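Local structure of nitrophorin Cim l NP (Cimex lectularius, 2IMQ) at residues K62-Q65 and S66-S70; R153-Y156 and S157-D160. The protein binds one heme b per subunit and delivers nitric oxide to the bitten host, causing vasodilation. All coordinates share one frame; numbering follows the deposited sequence.

Overall arrangement
Contact 1 and contact 2 belong to one DNase I-like beta-sandwich, yet their centres lie 32 Å apart and they share no helix, strand or loop. Contact 1 (62-65 with 66-70) is formed within helix 57-70, next to the six-stranded sheet, and is partly buried because one helix face lies against the heme. Contact 2 (153-156 with 157-160) is a surface turn in the long connection between strands 127-135 and 165-169 of the five-stranded sheet, away from the heme. Helical backbone bonds and an aromatic ring against the porphyrin dominate the first; a carboxylate, a lysine over a tyrosine ring and bridging waters dominate the second.

Contact 1. Residues K62-Q65 and S66-S70; sequences KNFQ and SLLTS. With HEM (protoporphyrin IX containing Fe), chain B.
Phe64 and Leu68 meet one turn apart on helix 57-70, whose backbone bonds run from Ser66, Leu67, Leu68 and Thr69 to the carbonyls of residues four places earlier. Leu68 N lies 2.9 Å from Phe64 O, an ordinary link of this series.

Two hydroxyls add to it by folding back on the preceding turn. Ser66 OG donates to Lys62 O at 2.7 Å, coming from above the carbonyl plane, while Ser66 N reaches the same oxygen from the opposite face. Thr69 repeats the scheme: OG1 lies 3.1 Å from Gln65 O, and N approaches from the other face. In Ser66 the hydroxyl stands beside the backbone N (chi1 -66°), within reach of that carbonyl; short hydroxyl side chains thus suit this outer side of the helix.

Apolar packing occupies the inner side. Leu68 CD1 sits near the plane of the Phe64 ring, at its edge, 4.2 Å from Phe64 CD2. Over one face of the Phe64 ring lies the heme methyl CMA, 3.4 Å above the ring plane and centred. Phe64 CE1 lies 3.6 Å from the heme meso carbon CHB. Leu25 and Tyr89 also touch Phe64, whose flat, nonpolar ring suits a place beside the porphyrin.

The side chain of Gln65, bent at chi2, reaches the propionate of ring A; the heme is also hydrogen-bonded to Tyr89 OH and Lys75 NZ, and both residues touch Gln65. The helix therefore offers the cofactor an aromatic ring against the macrocycle edge, with Leu68 behind it, and polar company at a propionate; Phe64 follows Cys60, the proximal iron ligand, by one turn of the same helix.

Contact 2. Residues R153-Y156 and S157-D160; sequences RLDY and SKKD
Asp155 to Lys158 form a type I beta turn, closed by Lys158 N to Asp155 O at 3.1 Å, with the donor above the carbonyl plane. The turn lies in the loop between strands 127-135 and 165-169, where Tyr156 touches Ile105, Val119 and Leu166 of the five-stranded sheet. Asp155 holds its CG anti to the backbone N (chi1 -172°), which turns the carboxylate toward Ser157; Asp155 OD1 accepts from Ser157 OG at 2.6 Å on its syn side and from Ser157 N at 3.0 Å on its anti side, the latter an Asx turn. OD2 takes a bond from a water that also donates to Ser157 OG, and is held by Tyr150 and Trp213. Serine suits its place because its hydroxyl adds a second donor to the one its backbone N already gives OD1.

Lys159 lies alongside Tyr156, its CD over the ring centre in a CH-pi contact. Bends at chi3 and chi4 bring Lys159 NZ 4.7 Å from the Tyr156 ring centroid, a cation-pi pair. A second water bridges Lys159 NZ and Tyr156 OH. The buried carboxylate, with several donors around it, would probably remain ionised, while the lysine keeps its ammonium bound to a water as its CD methylene packs on the aromatic face.

Contact 1. Residues K62-Q65 and S66-S70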
loop_
_atom_site.group_PDB
_atom_site.type_symbol
_atom_site.label_atom_id
_atom_site.label_comp_id
_atom_site.label_asym_id
_atom_site.label_seq_id
_atom_site.Cartn_x
_atom_site.Cartn_y
_atom_site.Cartn_z
ATOM N N LYS A 62 -8.016 18.222 6.556
ATOM C CA LYS A 62 -7.323 19.392 7.074
ATOM C C LYS A 62 -5.842 19.153 7.258
ATOM O O LYS A 62 -5.001 19.938 6.806
ATOM C CB LYS A 62 -7.952 19.816 8.403
ATOM C CG LYS A 62 -7.562 21.200 8.819
ATOM C CD LYS A 62 -8.226 21.605 10.108
ATOM C CE LYS A 62 -8.019 23.076 10.394
ATOM N NZ LYS A 62 -8.746 23.961 9.400
ATOM N N ASN A 63 -5.495 18.049 7.925
ATOM C CA ASN A 63 -4.095 17.819 8.306
ATOM C C ASN A 63 -3.206 17.376 7.169
ATOM O O ASN A 63 -2.058 17.803 7.063
ATOM C CB ASN A 63 -3.988 16.836 9.464
ATOM C CG ASN A 63 -4.751 17.320 10.714
ATOM O OD1 ASN A 63 -4.992 18.499 10.863
ATOM N ND2 ASN A 63 -5.154 16.397 11.569
ATOM N N PHE A 64 -3.729 16.520 6.296
ATOM C CA PHE A 64 -2.955 16.155 5.124
ATOM C C PHE A 64 -2.769 17.351 4.208
ATOM O O PHE A 64 -1.634 17.618 3.753
ATOM C CB PHE A 64 -3.554 14.975 4.355
ATOM C CG PHE A 64 -3.174 13.645 4.925
ATOM C CD1 PHE A 64 -3.982 13.037 5.874
ATOM C CD2 PHE A 64 -1.984 13.048 4.552
ATOM C CE1 PHE A 64 -3.627 11.794 6.383
ATOM C CE2 PHE A 64 -1.587 11.810 5.074
ATOM C CZ PHE A 64 -2.413 11.209 5.990
ATOM N N GLN A 65 -3.853 18.101 3.987
ATOM C CA GLN A 65 -3.767 19.238 3.038
ATOM C C GLN A 65 -2.881 20.344 3.634
ATOM O O GLN A 65 -2.052 20.890 2.933
ATOM C CB GLN A 65 -5.160 19.735 2.595
ATOM C CG GLN A 65 -6.154 18.696 2.101
ATOM C CD GLN A 65 -6.127 18.312 0.633
ATOM O OE1 GLN A 65 -5.079 17.962 0.065
ATOM N NE2 GLN A 65 -7.338 18.267 0.029
ATOM N N SER A 66 -2.995 20.617 4.930
ATOM C CA SER A 66 -2.084 21.547 5.614
ATOM C C SER A 66 -0.606 21.223 5.403
ATOM O O SER A 66 0.174 22.102 5.026
ATOM C CB SER A 66 -2.374 21.604 7.140
ATOM O OG SER A 66 -3.662 22.168 7.370
ATOM N N LEU A 67 -0.204 19.968 5.621
ATOM C CA LEU A 67 1.208 19.616 5.498
ATOM C C LEU A 67 1.664 19.618 4.042
ATOM O O LEU A 67 2.745 20.129 3.714
ATOM C CB LEU A 67 1.466 18.259 6.137
ATOM C CG LEU A 67 2.826 17.659 5.756
ATOM C CD1 LEU A 67 3.959 18.458 6.387
ATOM C CD2 LEU A 67 2.900 16.166 6.134
ATOM N N LEU A 68 0.845 19.069 3.162
ATOM C CA LEU A 68 1.321 18.769 1.818
ATOM C C LEU A 68 1.267 19.920 0.823
ATOM O O LEU A 68 2.150 20.046 -0.028
ATOM C CB LEU A 68 0.636 17.511 1.277
ATOM C CG LEU A 68 1.027 16.227 2.051
ATOM C CD1 LEU A 68 0.155 15.107 1.551
ATOM C CD2 LEU A 68 2.527 15.921 1.960
ATOM N N THR A 69 0.272 20.772 0.964
ATOM C CA THR A 69 0.174 21.947 0.097
ATOM C C THR A 69 1.358 22.879 0.245
ATOM O O THR A 69 1.920 23.295 -0.749
ATOM C CB THR A 69 -1.128 22.695 0.367
ATOM O OG1 THR A 69 -2.216 21.866 -0.036
ATOM C CG2 THR A 69 -1.283 23.916 -0.516
ATOM N N SER A 70 1.771 23.134 1.475
ATOM C CA SER A 70 2.984 23.931 1.760
ATOM C C SER A 70 4.251 23.373 1.104
ATOM O O SER A 70 5.156 24.122 0.765
ATOM C CB SER A 70 3.200 24.104 3.281
ATOM O OG SER A 70 3.509 22.908 3.965
HETATM C CHA HEM B . -9.643 11.355 3.621
HETATM C CHB HEM B . -5.798 9.035 5.447
HETATM C CHC HEM B . -8.610 7.040 8.806
HETATM C CHD HEM B . -12.483 9.039 6.874
HETATM C C1A HEM B . -8.356 10.947 3.819
HETATM C C2A HEM B . -7.194 11.366 3.071
HETATM C C3A HEM B . -6.140 10.677 3.578
HETATM C C4A HEM B . -6.601 9.853 4.658
HETATM C CMA HEM B . -4.695 10.808 3.129
HETATM C CAA HEM B . -7.133 12.395 1.919
HETATM C CBA HEM B . -6.729 13.713 2.635
HETATM C CGA HEM B . -6.696 14.884 1.665
HETATM O O1A HEM B . -7.760 15.412 1.345
HETATM O O2A HEM B . -5.595 15.336 1.262
HETATM C C1B HEM B . -6.234 8.317 6.516
HETATM C C2B HEM B . -5.395 7.517 7.374
HETATM C C3B HEM B . -6.155 6.964 8.312
HETATM C C4B HEM B . -7.506 7.408 8.084
HETATM C CMB HEM B . -3.939 7.467 7.070
HETATM C CAB HEM B . -5.762 6.022 9.439
HETATM C CBB HEM B . -4.497 5.952 9.876
HETATM C C1C HEM B . -9.914 7.409 8.648
HETATM C C2C HEM B . -11.050 6.952 9.407
HETATM C C3C HEM B . -12.110 7.571 8.896
HETATM C C4C HEM B . -11.706 8.306 7.738
HETATM C CMC HEM B . -11.022 6.107 10.686
HETATM C CAC HEM B . -13.548 7.451 9.380
HETATM C CBC HEM B . -14.189 6.285 9.411
HETATM C C1D HEM B . -12.065 9.795 5.800
HETATM C C2D HEM B . -12.966 10.471 4.898
HETATM C C3D HEM B . -12.101 11.204 3.926
HETATM C C4D HEM B . -10.742 10.895 4.286
HETATM C CMD HEM B . -14.494 10.483 4.956
HETATM C CAD HEM B . -12.652 12.059 2.771
HETATM C CBD HEM B . -13.277 13.283 3.419
HETATM C CGD HEM B . -13.539 14.342 2.393
HETATM O O1D HEM B . -14.073 15.422 2.806
HETATM O O2D HEM B . -13.217 14.086 1.196
HETATM N NA HEM B . -7.976 10.036 4.799
HETATM N NB HEM B . -7.524 8.212 6.959
HETATM N NC HEM B . -10.354 8.200 7.629
HETATM N ND HEM B . -10.765 10.054 5.386
HETATM FE FE HEM B . -9.148 9.237 6.285
#

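Contact 2. Residues R153-Y156 and S157-D160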
loop_
_atom_site.group_PDB
_atom_site.type_symbol
_atom_site.label_atom_id
_atom_site.label_comp_id
_atom_site.label_asym_id
_atom_site.label_seq_id
_atom_site.Cartn_x
_atom_site.Cartn_y
_atom_site.Cartn_z
ATOM N N ARG A 153 -8.780 -7.183 -12.705
ATOM C CA ARG A 153 -9.255 -5.847 -13.042
ATOM C C ARG A 153 -8.480 -4.737 -12.371
ATOM O O ARG A 153 -8.539 -3.597 -12.773
ATOM C CB ARG A 153 -10.722 -5.696 -12.658
ATOM C CG ARG A 153 -11.680 -6.579 -13.503
ATOM C CD ARG A 153 -13.066 -6.524 -12.960
ATOM N NE ARG A 153 -13.208 -7.353 -11.758
ATOM C CZ ARG A 153 -14.326 -7.463 -11.038
ATOM N NH1 ARG A 153 -15.425 -6.830 -11.423
ATOM N NH2 ARG A 153 -14.362 -8.226 -9.960
ATOM N N LEU A 154 -7.740 -5.086 -11.323
ATOM C CA LEU A 154 -6.924 -4.129 -10.529
ATOM C C LEU A 154 -5.481 -4.091 -11.010
ATOM O O LEU A 154 -4.682 -3.269 -10.535
ATOM C CB LEU A 154 -6.992 -4.477 -9.042
ATOM C CG LEU A 154 -8.362 -4.448 -8.407
ATOM C CD1 LEU A 154 -8.317 -5.092 -7.020
ATOM C CD2 LEU A 154 -8.897 -3.052 -8.290
ATOM N N ASP A 155 -5.152 -4.931 -11.995
ATOM C CA ASP A 155 -3.779 -5.177 -12.415
ATOM C C ASP A 155 -3.586 -4.550 -13.795
ATOM O O ASP A 155 -3.870 -5.178 -14.852
ATOM C CB ASP A 155 -3.492 -6.667 -12.494
ATOM C CG ASP A 155 -2.062 -6.968 -12.735
ATOM O OD1 ASP A 155 -1.311 -6.088 -13.263
ATOM O OD2 ASP A 155 -1.602 -8.094 -12.456
ATOM N N TYR A 156 -3.048 -3.326 -13.800
ATOM C CA TYR A 156 -2.867 -2.553 -15.023
ATOM C C TYR A 156 -1.608 -2.936 -15.778
ATOM O O TYR A 156 -1.225 -2.269 -16.763
ATOM C CB TYR A 156 -2.947 -1.052 -14.709
ATOM C CG TYR A 156 -4.338 -0.490 -14.651
ATOM C CD1 TYR A 156 -5.409 -1.182 -14.125
ATOM C CD2 TYR A 156 -4.566 0.789 -15.084
ATOM C CE1 TYR A 156 -6.683 -0.634 -14.119
ATOM C CE2 TYR A 156 -5.819 1.339 -15.072
ATOM C CZ TYR A 156 -6.865 0.627 -14.603
ATOM O OH TYR A 156 -8.133 1.138 -14.560
ATOM N N SER A 157 -0.957 -4.013 -15.366
ATOM C CA SER A 157 0.108 -4.623 -16.149
ATOM C C SER A 157 -0.490 -5.646 -17.130
ATOM O O SER A 157 0.205 -6.060 -18.064
ATOM C CB SER A 157 1.170 -5.305 -15.290
ATOM O OG SER A 157 0.755 -6.547 -14.793
ATOM N N LYS A 158 -1.746 -6.060 -16.895
ATOM C CA LYS A 158 -2.455 -7.077 -17.704
ATOM C C LYS A 158 -3.517 -6.332 -18.444
ATOM O O LYS A 158 -4.698 -6.675 -18.376
ATOM C CB LYS A 158 -3.123 -8.098 -16.810
ATOM C CG LYS A 158 -2.218 -9.055 -16.233
ATOM C CD LYS A 158 -2.994 -10.088 -15.460
ATOM C CE LYS A 158 -2.044 -11.114 -14.954
ATOM N NZ LYS A 158 -1.267 -11.758 -16.104
ATOM N N LYS A 159 -3.116 -5.224 -19.037
ATOM C CA LYS A 159 -3.969 -4.407 -19.891
ATOM C C LYS A 159 -3.315 -4.478 -21.274
ATOM O O LYS A 159 -2.158 -4.848 -21.406
ATOM C CB LYS A 159 -4.023 -2.953 -19.409
ATOM C CG LYS A 159 -5.058 -2.700 -18.304
ATOM C CD LYS A 159 -5.597 -1.289 -18.302
ATOM C CE LYS A 159 -6.972 -1.161 -18.989
ATOM N NZ LYS A 159 -8.135 -1.608 -18.132
ATOM N N ASP A 160 -4.063 -4.119 -22.302
ATOM C CA ASP A 160 -3.524 -4.118 -23.670
ATOM C C ASP A 160 -2.379 -3.100 -23.812
ATOM O O ASP A 160 -1.393 -3.311 -24.528
ATOM C CB ASP A 160 -4.634 -3.751 -24.658
ATOM C CG ASP A 160 -5.671 -4.842 -24.818
ATOM O OD1 ASP A 160 -6.809 -4.514 -25.292
ATOM O OD2 ASP A 160 -5.430 -6.044 -24.536
HETATM O O HOH W 1 0.349 -9.437 -13.823
HETATM O O HOH W 2 -9.818 -0.652 -16.191
#